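PDB 3EH7: 4-hydroxybutyrate CoA-transferase from Porphyromonas gingivalis, which probably transfers coenzyme A between carboxylic acids such as acetate and 4-hydroxybutyrate. Local coordinates for residues A[20-25]-A[41-46]; A[128-131]-A[135-138]; A[251-256]-A[281-286]; A[343-348]-A[354-359]; A[412-417]-A[423-428]. All blocks are in the same frame, centred on the assembly; numbering follows the deposited sequence. Where two conformers were deposited one is given.

Contact 1. Residues A[20-25]-A[41-46]; sequences EAVKHI and QSCVDA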
# COMPACT_ATOMS: atom_id res chain seq x y z
N GLU A 20 -1.28 38.35 21.20
CA GLU A 20 -0.56 37.92 22.40
C GLU A 20 -0.22 36.40 22.33
O GLU A 20 0.90 36.01 22.62
CB GLU A 20 -1.42 38.22 23.62
CG GLU A 20 -0.90 37.72 24.97
CD GLU A 20 0.51 38.20 25.31
OE1 GLU A 20 0.91 39.30 24.84
OE2 GLU A 20 1.21 37.46 26.06
N ALA A 21 -1.19 35.59 21.92
CA ALA A 21 -0.98 34.13 21.83
C ALA A 21 0.15 33.76 20.86
O ALA A 21 1.09 33.09 21.26
CB ALA A 21 -2.30 33.38 21.45
N VAL A 22 0.08 34.23 19.61
CA VAL A 22 1.04 33.78 18.58
C VAL A 22 2.46 34.32 18.83
O VAL A 22 3.44 33.79 18.31
CB VAL A 22 0.59 34.12 17.11
CG1 VAL A 22 -0.79 33.56 16.83
CG2 VAL A 22 0.65 35.65 16.83
N LYS A 23 2.53 35.38 19.63
CA LYS A 23 3.79 35.99 20.08
C LYS A 23 4.78 34.96 20.67
O LYS A 23 6.00 35.14 20.58
CB LYS A 23 3.47 37.05 21.15
CG LYS A 23 4.56 38.05 21.43
CD LYS A 23 4.14 39.01 22.56
CE LYS A 23 3.99 38.28 23.92
NZ LYS A 23 4.14 39.21 25.10
N HIS A 24 4.24 33.90 21.28
CA HIS A 24 5.05 32.88 21.96
C HIS A 24 5.57 31.77 21.05
O HIS A 24 6.23 30.85 21.53
CB HIS A 24 4.24 32.29 23.13
CG HIS A 24 3.79 33.33 24.10
ND1 HIS A 24 4.63 33.90 25.02
CD2 HIS A 24 2.59 33.94 24.26
CE1 HIS A 24 3.98 34.80 25.73
NE2 HIS A 24 2.73 34.85 25.28
N ILE A 25 5.29 31.87 19.76
CA ILE A 25 5.93 31.01 18.78
C ILE A 25 7.32 31.57 18.54
O ILE A 25 7.50 32.78 18.51
CB ILE A 25 5.20 31.01 17.44
CG1 ILE A 25 3.73 30.59 17.62
CG2 ILE A 25 5.92 30.06 16.46
CD1 ILE A 25 2.92 30.69 16.34
N GLN A 41 -8.91 31.14 12.18
CA GLN A 41 -8.78 32.38 11.42
C GLN A 41 -8.18 33.56 12.19
O GLN A 41 -7.39 34.30 11.61
CB GLN A 41 -10.13 32.79 10.81
CG GLN A 41 -10.65 31.79 9.82
CD GLN A 41 -12.07 32.07 9.39
OE1 GLN A 41 -12.47 33.25 9.28
NE2 GLN A 41 -12.85 31.00 9.15
N SER A 42 -8.54 33.75 13.47
CA SER A 42 -7.99 34.88 14.25
C SER A 42 -6.48 34.77 14.47
O SER A 42 -5.75 35.77 14.34
CB SER A 42 -8.65 35.02 15.62
OG SER A 42 -10.03 35.15 15.46
N CYS A 43 -6.02 33.57 14.79
CA CYS A 43 -4.58 33.38 15.01
C CYS A 43 -3.81 33.47 13.71
O CYS A 43 -2.71 33.99 13.69
CB CYS A 43 -4.29 32.08 15.72
SG CYS A 43 -4.82 32.11 17.46
N VAL A 44 -4.39 32.98 12.62
CA VAL A 44 -3.73 33.09 11.33
C VAL A 44 -3.56 34.55 10.96
O VAL A 44 -2.50 34.95 10.49
CB VAL A 44 -4.47 32.33 10.20
CG1 VAL A 44 -3.98 32.82 8.82
CG2 VAL A 44 -4.23 30.86 10.31
N ASP A 45 -4.59 35.37 11.18
CA ASP A 45 -4.48 36.81 10.91
C ASP A 45 -3.37 37.44 11.73
O ASP A 45 -2.60 38.25 11.22
CB ASP A 45 -5.77 37.55 11.22
CG ASP A 45 -6.86 37.29 10.22
OD1 ASP A 45 -6.61 36.57 9.24
OD2 ASP A 45 -7.97 37.83 10.40
N ALA A 46 -3.31 37.09 13.01
CA ALA A 46 -2.24 37.57 13.88
C ALA A 46 -0.87 37.10 13.39
O ALA A 46 0.09 37.85 13.42
CB ALA A 46 -2.49 37.13 15.33
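V22 straddles one turn of the helix opposite, its two methyls landing on C43 and A46. CG1 lies 3.7 Å from the backbone O of C43, with CB of the same cysteine a little farther off. The other methyl, CG2, meets A46 CB at 3.8 Å. The residues touched are three apart in sequence, on the same flank of helix 41-49, so a single branched side chain spans the spacing of one turn. V22 is turned with CG1 anti to its own carbonyl carbon (chi1 -55°), which splits the two methyls between the two targets. The small side chains of C43 and A46 let the backbones come near, V22 CA standing 6.7 Å from C43 CA.

Behind this first shell, V22 opens a type I turn, V22 to I25, in which I25 N donates to V22 O. On the outer side of the same segment E20 holds two partners: H24 NE2 donates to OE2 at 3.1 Å, arriving 51° out of the carboxylate plane, and K23 NZ makes a salt bridge to OE1 whose hydrogen bond is weak. Beneath the helices, A21 and C43 both rest on V181 and I156 of the parallel sheet, and E158 accepts from the N atoms of S42 and C43. The buried helix-to-helix contact is held by methyl packing, including one methyl on a carbonyl oxygen, with no polar bond between the segments.

Contact 2. Residues A[128-131]-A[135-138]; sequences SMPD and YCSF
S128 meets S137 through a pair of bonds that use both its backbone and its side chain. Its N donates to S137 O at 2.9 Å, and its OG accepts from S137 N at 3.0 Å. With chi1 at 73°, OG stands between the backbone N and the carbonyl carbon, the crowded position, and from there it reaches the facing strand while also donating to M129 O, which it meets from above the carbonyl plane. S128 O lies against C136, 3.4 Å from CB.

M129, a selenomethionine, points its CB away, and its side chain meets I159 and R161. P130 takes up the contact: its CB packs on C136 SG at 4.0 Å, and its CA makes a CH...O approach to Y135 O. That same oxygen accepts the N-H of D131 at 2.8 Å. D131 returns the bond through its side chain, OD1 taking Y135 N at 3.1 Å from 58° above the carboxylate plane, while OD2 lies beside Y135 CB. Carboxylate and phenol ring point the same way, their planes 57° apart. Two serines at one end and an aspartate-tyrosine pair at the other thus close the chain reversal.

Strand 135-137 pairs antiparallel with strand 171-173, and the Y135 ring meets H173 edge-to-face. P130 and C136 both touch I159 of strand 154-160, while C136 and F138 rest on L127 of strand 122-127.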
# COMPACT_ATOMS: atom_id res chain seq x y z
N SER A 128 -14.69 24.25 19.90
CA SER A 128 -15.98 24.69 20.37
C SER A 128 -15.85 25.16 21.79
O SER A 128 -14.85 24.89 22.46
CB SER A 128 -17.00 23.55 20.33
OG SER A 128 -16.73 22.62 21.37
N MSE A 129 -16.88 25.84 22.26
CA MSE A 129 -16.97 26.28 23.65
C MSE A 129 -16.88 25.05 24.56
O MSE A 129 -17.37 24.01 24.19
CB MSE A 129 -18.32 26.96 23.87
CG MSE A 129 -18.42 28.32 23.25
SE MSE A 129 -17.31 29.58 24.21
CE MSE A 129 -18.38 29.91 25.81
N PRO A 130 -16.26 25.18 25.75
CA PRO A 130 -16.22 24.07 26.67
C PRO A 130 -17.59 23.70 27.20
O PRO A 130 -18.45 24.56 27.43
CB PRO A 130 -15.36 24.59 27.83
CG PRO A 130 -15.61 26.02 27.83
CD PRO A 130 -15.65 26.38 26.35
N ASP A 131 -17.78 22.41 27.40
CA ASP A 131 -18.95 21.93 28.07
C ASP A 131 -18.77 22.17 29.57
O ASP A 131 -17.80 22.81 30.02
CB ASP A 131 -19.21 20.46 27.71
CG ASP A 131 -18.15 19.51 28.27
OD1 ASP A 131 -17.56 19.82 29.33
OD2 ASP A 131 -17.92 18.47 27.64
N TYR A 135 -14.54 20.29 28.82
CA TYR A 135 -14.09 19.74 27.56
C TYR A 135 -14.56 20.55 26.35
O TYR A 135 -15.74 20.89 26.24
CB TYR A 135 -14.55 18.28 27.43
CG TYR A 135 -13.75 17.31 28.26
CD1 TYR A 135 -12.60 16.75 27.76
CD2 TYR A 135 -14.14 16.97 29.55
CE1 TYR A 135 -11.86 15.89 28.51
CE2 TYR A 135 -13.40 16.10 30.31
CZ TYR A 135 -12.28 15.55 29.79
OH TYR A 135 -11.52 14.67 30.51
N CYS A 136 -13.61 20.89 25.48
CA CYS A 136 -13.90 21.50 24.18
C CYS A 136 -13.83 20.44 23.13
O CYS A 136 -12.99 19.54 23.20
CB CYS A 136 -12.84 22.50 23.82
SG CYS A 136 -12.73 23.88 24.94
N SER A 137 -14.68 20.57 22.12
CA SER A 137 -14.62 19.75 20.93
C SER A 137 -13.70 20.36 19.86
O SER A 137 -13.56 21.57 19.74
CB SER A 137 -16.03 19.56 20.38
OG SER A 137 -16.04 18.94 19.11
N PHE A 138 -13.07 19.51 19.06
CA PHE A 138 -12.31 19.96 17.89
C PHE A 138 -13.25 20.32 16.73
O PHE A 138 -12.80 20.67 15.65
CB PHE A 138 -11.26 18.92 17.48
CG PHE A 138 -10.12 18.80 18.46
CD1 PHE A 138 -10.20 17.93 19.55
CD2 PHE A 138 -8.96 19.57 18.29
CE1 PHE A 138 -9.16 17.83 20.47
CE2 PHE A 138 -7.89 19.47 19.22
CZ PHE A 138 -7.99 18.58 20.31

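Contact 3. Residues A[251-256]-A[281-286]; sequences LVRSGV and YHFIDK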
# COMPACT_ATOMS: atom_id res chain seq x y z
N LEU A 251 -28.69 13.29 1.65
CA LEU A 251 -29.15 11.91 1.60
C LEU A 251 -29.48 11.34 2.97
O LEU A 251 -30.24 10.38 3.07
CB LEU A 251 -28.16 11.01 0.86
CG LEU A 251 -28.18 11.06 -0.67
CD1 LEU A 251 -26.98 10.32 -1.21
CD2 LEU A 251 -29.44 10.45 -1.22
N VAL A 252 -28.92 11.91 4.04
CA VAL A 252 -29.35 11.50 5.36
C VAL A 252 -30.77 12.01 5.58
O VAL A 252 -31.66 11.25 5.94
CB VAL A 252 -28.46 12.03 6.49
CG1 VAL A 252 -29.14 11.76 7.86
CG2 VAL A 252 -27.05 11.40 6.41
N ARG A 253 -30.98 13.29 5.31
CA ARG A 253 -32.28 13.91 5.56
C ARG A 253 -33.35 13.23 4.74
O ARG A 253 -34.48 13.12 5.18
CB ARG A 253 -32.23 15.41 5.27
CG ARG A 253 -31.46 16.17 6.33
CD ARG A 253 -31.29 17.61 5.95
NE ARG A 253 -30.83 18.43 7.07
CZ ARG A 253 -30.11 19.55 6.95
NH1 ARG A 253 -29.76 20.23 8.03
NH2 ARG A 253 -29.75 20.01 5.76
N SER A 254 -33.00 12.72 3.57
CA SER A 254 -33.98 12.03 2.75
C SER A 254 -34.14 10.53 3.03
O SER A 254 -34.90 9.86 2.32
CB SER A 254 -33.64 12.22 1.28
OG SER A 254 -32.36 11.69 1.03
N GLY A 255 -33.43 10.00 4.01
CA GLY A 255 -33.62 8.60 4.39
C GLY A 255 -32.82 7.55 3.64
O GLY A 255 -32.98 6.37 3.89
N VAL A 256 -31.95 7.94 2.72
CA VAL A 256 -31.14 6.96 1.99
C VAL A 256 -29.95 6.48 2.85
O VAL A 256 -29.68 5.29 2.94
CB VAL A 256 -30.70 7.49 0.61
CG1 VAL A 256 -29.70 6.55 -0.07
CG2 VAL A 256 -31.94 7.71 -0.28
N TYR A 281 -22.84 22.58 9.14
CA TYR A 281 -22.31 22.88 10.44
C TYR A 281 -23.40 22.95 11.52
O TYR A 281 -23.14 22.59 12.66
CB TYR A 281 -21.49 24.17 10.40
CG TYR A 281 -20.37 24.15 9.37
CD1 TYR A 281 -19.66 22.99 9.11
CD2 TYR A 281 -20.02 25.30 8.68
CE1 TYR A 281 -18.62 22.97 8.16
CE2 TYR A 281 -19.00 25.30 7.75
CZ TYR A 281 -18.30 24.13 7.49
OH TYR A 281 -17.29 24.12 6.58
N HIS A 282 -24.61 23.40 11.16
CA HIS A 282 -25.77 23.34 12.07
C HIS A 282 -26.27 21.89 12.25
O HIS A 282 -26.52 21.47 13.36
CB HIS A 282 -26.92 24.25 11.58
CG HIS A 282 -28.17 24.14 12.40
ND1 HIS A 282 -29.31 23.51 11.95
CD2 HIS A 282 -28.45 24.55 13.67
CE1 HIS A 282 -30.25 23.57 12.88
NE2 HIS A 282 -29.75 24.19 13.94
N PHE A 283 -26.38 21.14 11.17
CA PHE A 283 -26.82 19.75 11.24
C PHE A 283 -25.94 18.86 12.16
O PHE A 283 -26.45 17.97 12.86
CB PHE A 283 -26.89 19.17 9.83
CG PHE A 283 -27.12 17.69 9.79
CD1 PHE A 283 -28.38 17.18 9.90
CD2 PHE A 283 -26.04 16.82 9.62
CE1 PHE A 283 -28.60 15.82 9.87
CE2 PHE A 283 -26.25 15.45 9.57
CZ PHE A 283 -27.55 14.95 9.69
N ILE A 284 -24.62 19.10 12.17
CA ILE A 284 -23.71 18.26 12.95
C ILE A 284 -23.59 18.69 14.41
O ILE A 284 -23.11 17.93 15.23
CB ILE A 284 -22.28 18.21 12.33
CG1 ILE A 284 -21.57 19.57 12.50
CG2 ILE A 284 -22.35 17.71 10.88
CD1 ILE A 284 -20.24 19.72 11.79
N ASP A 285 -24.02 19.92 14.71
CA ASP A 285 -23.80 20.50 16.03
C ASP A 285 -24.57 19.70 17.08
O ASP A 285 -25.79 19.57 16.98
CB ASP A 285 -24.22 21.97 16.04
CG ASP A 285 -23.87 22.68 17.32
OD1 ASP A 285 -22.97 22.25 18.04
OD2 ASP A 285 -24.50 23.70 17.63
N LYS A 286 -23.85 19.13 18.04
CA LYS A 286 -24.49 18.31 19.08
C LYS A 286 -25.33 17.16 18.51
O LYS A 286 -26.28 16.71 19.15
CB LYS A 286 -25.33 19.18 20.01
CG LYS A 286 -24.54 20.23 20.76
CD LYS A 286 -25.45 21.26 21.45
CE LYS A 286 -24.82 21.82 22.74
NZ LYS A 286 -23.32 21.99 22.62
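F283 reaches from its helix to both V252 and R253. Two residues earlier in segment 281-286, Y281 faces into the protein, where its OH takes part in hydrogen bonds with Y188 O and G276 N.

F283 itself carries the meeting. With CG anti to the backbone N (chi1 170°), the phenyl group extends across the gap, and different parts of the side chain find different neighbours. The ring's CZ lies 4.0 Å from V252 CG1, a plain apolar contact. CB and the ring atom CD1 lie beside the arginine, which passes alongside in the opposite direction: R253 NH1 comes within 3.5 Å of F283 CB, and R253 NE lies 3.9 Å from F283 CD1. The guanidinium stands 80° from the ring plane, nearly perpendicular to it, and it approaches obliquely. The arginine chain is extended from CG to NE, which carries its end across to the other helix. There NH2 forms a salt bridge with D279, one turn before F283, and this probably steadies the guanidinium beside the ring.

Beyond F283 the chain leaves the helix, and D285 OD1 accepts from Y165 N. The other helix finishes in a Schellman motif: G255 has a positive phi of 87°, its N bonds V252 O, and V256 N makes a weak bond to L251 O. The ends of helices 246-253 and 278-284 meet at the surface, R253 CA and F283 CA being 9.8 Å apart. Below them, V252 and F283 both touch M269 of strand 269-271 in the large mixed sheet.

Contact 4. Residues A[343-348]-A[354-359]; sequences DYVRGA and GKSIMA
Helix 343-348 runs back against strand 355-359 at 148° between their N-to-C directions, the axes of the two short segments coming within 7.4 Å. Helix 341-350 leads directly into this strand, which lies parallel to and beside strand 310-314 in the large mixed sheet. The helix side presents V345 and A348, three residues apart, to the strand and the loop residue G354 before it. V345 has CG1 anti to the backbone N (chi1 170°), and this methyl lies 3.8 Å from S356 OG. Its other branch, CG2, meets the CE methyl of the selenomethionine M358 at 3.4 Å, closer than usual for two carbons; the M358 chain, bent at chi2, crosses V345 at about a right angle to get there.

One turn further along the helix, just before the chain turns back, A348 CB packs on K355 O at 3.5 Å, and A348 O receives a CH...O approach from G354 CA. Here the backbones are nearest, A348 CA and G354 CA being 4.7 Å apart.

S356 N is held by D390, and the strand bonds along both edges, to strands 310-314 and 391-394. R346, on the far side of the helix, pairs with E388 of its own chain and with E388 of the second subunit, so this helix also reaches the dimer interface.

One water donates to V345 O at 2.6 Å and is also bonded to S356 OG; a second lies within bonding distance of A348 O and G354 O, though it has more acceptors nearby than protons to give. Methyl groups thus pack on a second methyl, a hydroxyl and a carbonyl with no direct hydrogen bond across, and water supplies the polar link between helix and strand at V345 O and S356 OG.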
# COMPACT_ATOMS: atom_id res chain seq x y z
N ASP A 343 -5.34 5.42 1.34
CA ASP A 343 -5.74 4.73 2.56
C ASP A 343 -7.04 3.97 2.30
O ASP A 343 -7.22 2.83 2.74
CB ASP A 343 -5.96 5.69 3.75
CG ASP A 343 -4.72 6.52 4.12
OD1 ASP A 343 -3.60 6.22 3.59
OD2 ASP A 343 -4.84 7.49 4.97
N TYR A 344 -7.95 4.62 1.58
CA TYR A 344 -9.25 4.05 1.28
C TYR A 344 -9.19 3.01 0.15
O TYR A 344 -9.95 2.07 0.16
CB TYR A 344 -10.29 5.16 0.99
CG TYR A 344 -10.71 5.82 2.28
CD1 TYR A 344 -11.75 5.28 3.06
CD2 TYR A 344 -10.03 6.91 2.76
CE1 TYR A 344 -12.09 5.85 4.27
CE2 TYR A 344 -10.36 7.47 3.99
CZ TYR A 344 -11.38 6.93 4.73
OH TYR A 344 -11.66 7.49 5.94
N VAL A 345 -8.27 3.15 -0.79
CA VAL A 345 -8.10 2.10 -1.80
C VAL A 345 -7.67 0.84 -1.06
O VAL A 345 -8.23 -0.24 -1.27
CB VAL A 345 -7.06 2.49 -2.85
CG1 VAL A 345 -6.70 1.27 -3.78
CG2 VAL A 345 -7.53 3.72 -3.61
N ARG A 346 -6.72 0.99 -0.12
CA ARG A 346 -6.21 -0.17 0.59
C ARG A 346 -7.23 -0.76 1.55
O ARG A 346 -7.34 -1.97 1.65
CB ARG A 346 -4.88 0.12 1.27
CG ARG A 346 -3.76 0.16 0.24
CD ARG A 346 -2.49 0.68 0.81
NE ARG A 346 -1.49 0.84 -0.23
CZ ARG A 346 -0.18 0.89 -0.02
NH1 ARG A 346 0.35 0.81 1.20
NH2 ARG A 346 0.62 1.02 -1.06
N GLY A 347 -7.98 0.10 2.25
CA GLY A 347 -9.04 -0.38 3.13
C GLY A 347 -10.16 -1.08 2.36
O GLY A 347 -10.65 -2.09 2.78
N ALA A 348 -10.58 -0.51 1.23
CA ALA A 348 -11.66 -1.12 0.42
C ALA A 348 -11.26 -2.51 -0.06
O ALA A 348 -12.10 -3.44 -0.17
CB ALA A 348 -12.01 -0.20 -0.82
N GLY A 354 -15.73 -5.09 -1.07
CA GLY A 354 -15.26 -3.73 -1.25
C GLY A 354 -14.87 -3.35 -2.68
O GLY A 354 -14.50 -4.22 -3.48
N LYS A 355 -14.96 -2.05 -2.99
CA LYS A 355 -14.65 -1.50 -4.31
C LYS A 355 -13.98 -0.17 -4.09
O LYS A 355 -14.39 0.54 -3.22
CB LYS A 355 -15.94 -1.18 -5.09
CG LYS A 355 -16.91 -2.33 -5.20
CD LYS A 355 -18.06 -2.07 -6.18
CE LYS A 355 -19.11 -3.12 -5.98
NZ LYS A 355 -20.29 -3.03 -6.88
N SER A 356 -12.95 0.16 -4.87
CA SER A 356 -12.53 1.52 -4.95
C SER A 356 -12.61 1.97 -6.39
O SER A 356 -12.37 1.20 -7.34
CB SER A 356 -11.13 1.73 -4.39
OG SER A 356 -10.16 1.26 -5.26
N ILE A 357 -12.97 3.23 -6.52
CA ILE A 357 -13.20 3.87 -7.79
C ILE A 357 -12.35 5.12 -7.89
O ILE A 357 -12.34 5.95 -6.99
CB ILE A 357 -14.70 4.28 -7.95
CG1 ILE A 357 -15.59 3.05 -7.83
CG2 ILE A 357 -14.92 5.03 -9.27
CD1 ILE A 357 -17.02 3.33 -7.46
N MSE A 358 -11.63 5.23 -8.99
CA MSE A 358 -10.96 6.47 -9.40
C MSE A 358 -11.89 7.10 -10.47
O MSE A 358 -11.96 6.61 -11.58
CB MSE A 358 -9.59 6.18 -9.96
CG MSE A 358 -8.57 5.64 -8.90
SE MSE A 358 -8.25 7.05 -7.56
CE MSE A 358 -7.45 5.94 -6.20
N ALA A 359 -12.63 8.14 -10.09
CA ALA A 359 -13.63 8.81 -10.90
C ALA A 359 -13.07 10.15 -11.37
O ALA A 359 -12.77 11.06 -10.56
CB ALA A 359 -14.90 9.03 -10.10
O HOH W 1 -9.27 -1.14 -3.51
O HOH W 2 -12.69 -5.53 -1.78

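Contact 5. Residues A[412-417]-A[423-428]; sequences ALIAIA and EELTKH
This is the packing contact of a helical hairpin near the C terminus, two consecutive helices joined by a short loop, where the C-terminal part of helix 406-414 and the type I turn from I414 to A417 pack on helix 419-433. The two sides bury largely apolar groups against each other without any hydrogen bond across. I414 does most of the work. Its CG1 lies 3.8 Å from L425 CB, the two side chains sliding past each other in opposite directions, while CG2, anti to its backbone N, lies 3.8 Å from T426 OG1; the side chains of I414 and T426 cross at about a right angle. That hydroxyl is hydrogen-bonded to R422 O one turn back, so what I414 meets is an oxygen already engaged. After the turn, A417 CB packs on the L425 CD1 methyl at 3.6 Å.

The pair is backed by I372 of strand 372-373, touched by both A417 and L425, and R422 NE also bonds A417 O across the loop.

Within the second helix, H428 folds back on its own turn: its ND1 donates to E424 O at 3.0 Å and 170°, with the oxygen in the imidazole plane, while H428 N reaches that oxygen from the other face of the carbonyl plane.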
# COMPACT_ATOMS: atom_id res chain seq x y z
N ALA A 412 -8.77 -1.47 -21.95
CA ALA A 412 -9.87 -1.06 -21.07
C ALA A 412 -9.89 0.45 -20.79
O ALA A 412 -10.96 1.09 -20.75
CB ALA A 412 -9.83 -1.83 -19.74
N LEU A 413 -8.71 1.03 -20.58
CA LEU A 413 -8.60 2.47 -20.29
C LEU A 413 -8.81 3.31 -21.57
O LEU A 413 -9.39 4.39 -21.53
CB LEU A 413 -7.23 2.77 -19.66
CG LEU A 413 -7.00 2.20 -18.25
CD1 LEU A 413 -5.53 2.34 -17.82
CD2 LEU A 413 -7.92 2.95 -17.30
N ILE A 414 -8.36 2.78 -22.70
CA ILE A 414 -8.50 3.49 -23.97
C ILE A 414 -9.97 3.67 -24.30
O ILE A 414 -10.38 4.75 -24.71
CB ILE A 414 -7.75 2.77 -25.12
CG1 ILE A 414 -6.24 2.98 -24.96
CG2 ILE A 414 -8.19 3.31 -26.46
CD1 ILE A 414 -5.40 2.12 -25.87
N ALA A 415 -10.76 2.64 -24.05
CA ALA A 415 -12.19 2.68 -24.35
C ALA A 415 -12.94 3.71 -23.51
O ALA A 415 -14.02 4.13 -23.90
CB ALA A 415 -12.83 1.29 -24.20
N ILE A 416 -12.37 4.14 -22.38
CA ILE A 416 -13.00 5.19 -21.57
C ILE A 416 -12.25 6.53 -21.62
O ILE A 416 -12.62 7.49 -20.96
CB ILE A 416 -13.29 4.72 -20.12
CG1 ILE A 416 -12.02 4.44 -19.32
CG2 ILE A 416 -14.12 3.45 -20.15
CD1 ILE A 416 -12.29 4.16 -17.82
N ALA A 417 -11.23 6.60 -22.47
CA ALA A 417 -10.56 7.84 -22.75
C ALA A 417 -11.42 8.66 -23.71
O ALA A 417 -12.30 8.14 -24.40
CB ALA A 417 -9.16 7.56 -23.32
N GLU A 423 -6.62 7.50 -30.51
CA GLU A 423 -5.75 7.12 -31.59
C GLU A 423 -4.29 7.10 -31.14
O GLU A 423 -3.59 6.13 -31.40
CB GLU A 423 -5.91 8.06 -32.78
CG GLU A 423 -5.34 7.51 -34.05
CD GLU A 423 -5.60 8.41 -35.26
OE1 GLU A 423 -6.72 8.94 -35.40
OE2 GLU A 423 -4.67 8.56 -36.09
N GLU A 424 -3.86 8.17 -30.50
CA GLU A 424 -2.50 8.26 -30.01
C GLU A 424 -2.24 7.26 -28.87
O GLU A 424 -1.17 6.67 -28.78
CB GLU A 424 -2.19 9.68 -29.55
CG GLU A 424 -0.82 9.78 -28.88
CD GLU A 424 -0.05 11.07 -29.16
OE1 GLU A 424 -0.66 12.10 -29.55
OE2 GLU A 424 1.19 11.02 -28.97
N LEU A 425 -3.23 7.06 -27.99
CA LEU A 425 -3.08 6.03 -26.95
C LEU A 425 -2.91 4.64 -27.57
O LEU A 425 -2.06 3.85 -27.14
CB LEU A 425 -4.26 6.04 -25.98
CG LEU A 425 -4.34 7.22 -25.00
CD1 LEU A 425 -5.73 7.22 -24.38
CD2 LEU A 425 -3.22 7.16 -23.89
N THR A 426 -3.71 4.35 -28.60
CA THR A 426 -3.65 3.07 -29.28
C THR A 426 -2.30 2.83 -29.94
O THR A 426 -1.81 1.69 -30.02
CB THR A 426 -4.78 2.94 -30.30
OG1 THR A 426 -6.02 2.97 -29.60
CG2 THR A 426 -4.68 1.63 -31.09
N LYS A 427 -1.67 3.89 -30.42
CA LYS A 427 -0.39 3.68 -31.06
C LYS A 427 0.69 3.38 -30.03
O LYS A 427 1.50 2.50 -30.25
CB LYS A 427 -0.05 4.77 -32.07
CG LYS A 427 0.65 6.01 -31.59
CD LYS A 427 0.93 6.89 -32.82
CE LYS A 427 -0.32 7.67 -33.29
NZ LYS A 427 -0.44 7.74 -34.80
N HIS A 428 0.66 4.03 -28.86
CA HIS A 428 1.52 3.61 -27.76
C HIS A 428 1.24 2.16 -27.35
O HIS A 428 2.15 1.39 -27.14
CB HIS A 428 1.41 4.55 -26.56
CG HIS A 428 2.10 5.86 -26.77
ND1 HIS A 428 1.50 6.92 -27.42
CD2 HIS A 428 3.35 6.27 -26.45
CE1 HIS A 428 2.35 7.94 -27.48
NE2 HIS A 428 3.48 7.57 -26.89

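How the contacts relate
The five contacts follow one another along the chain without interleaving. Contacts 1 and 2 belong to the N-terminal family region, their centres 20 Å apart, and both lean on strand 154-160 of its parallel sheet. Contact 3 sits nearest to contact 2, about 6 Å between nearest atoms, and Y165 links them, touching S128 on one side and bonding D285 on the other. Contacts 4 and 5 lie in the C-terminal family region, about 7 Å between nearest atoms, with strand 391-394 beside both. Contacts 3 and 4 share the large mixed sheet through strands 269-271 and 355-359. Contacts 2 and 5 are farthest apart, 53 Å between centres; only contact 4 meets the second subunit.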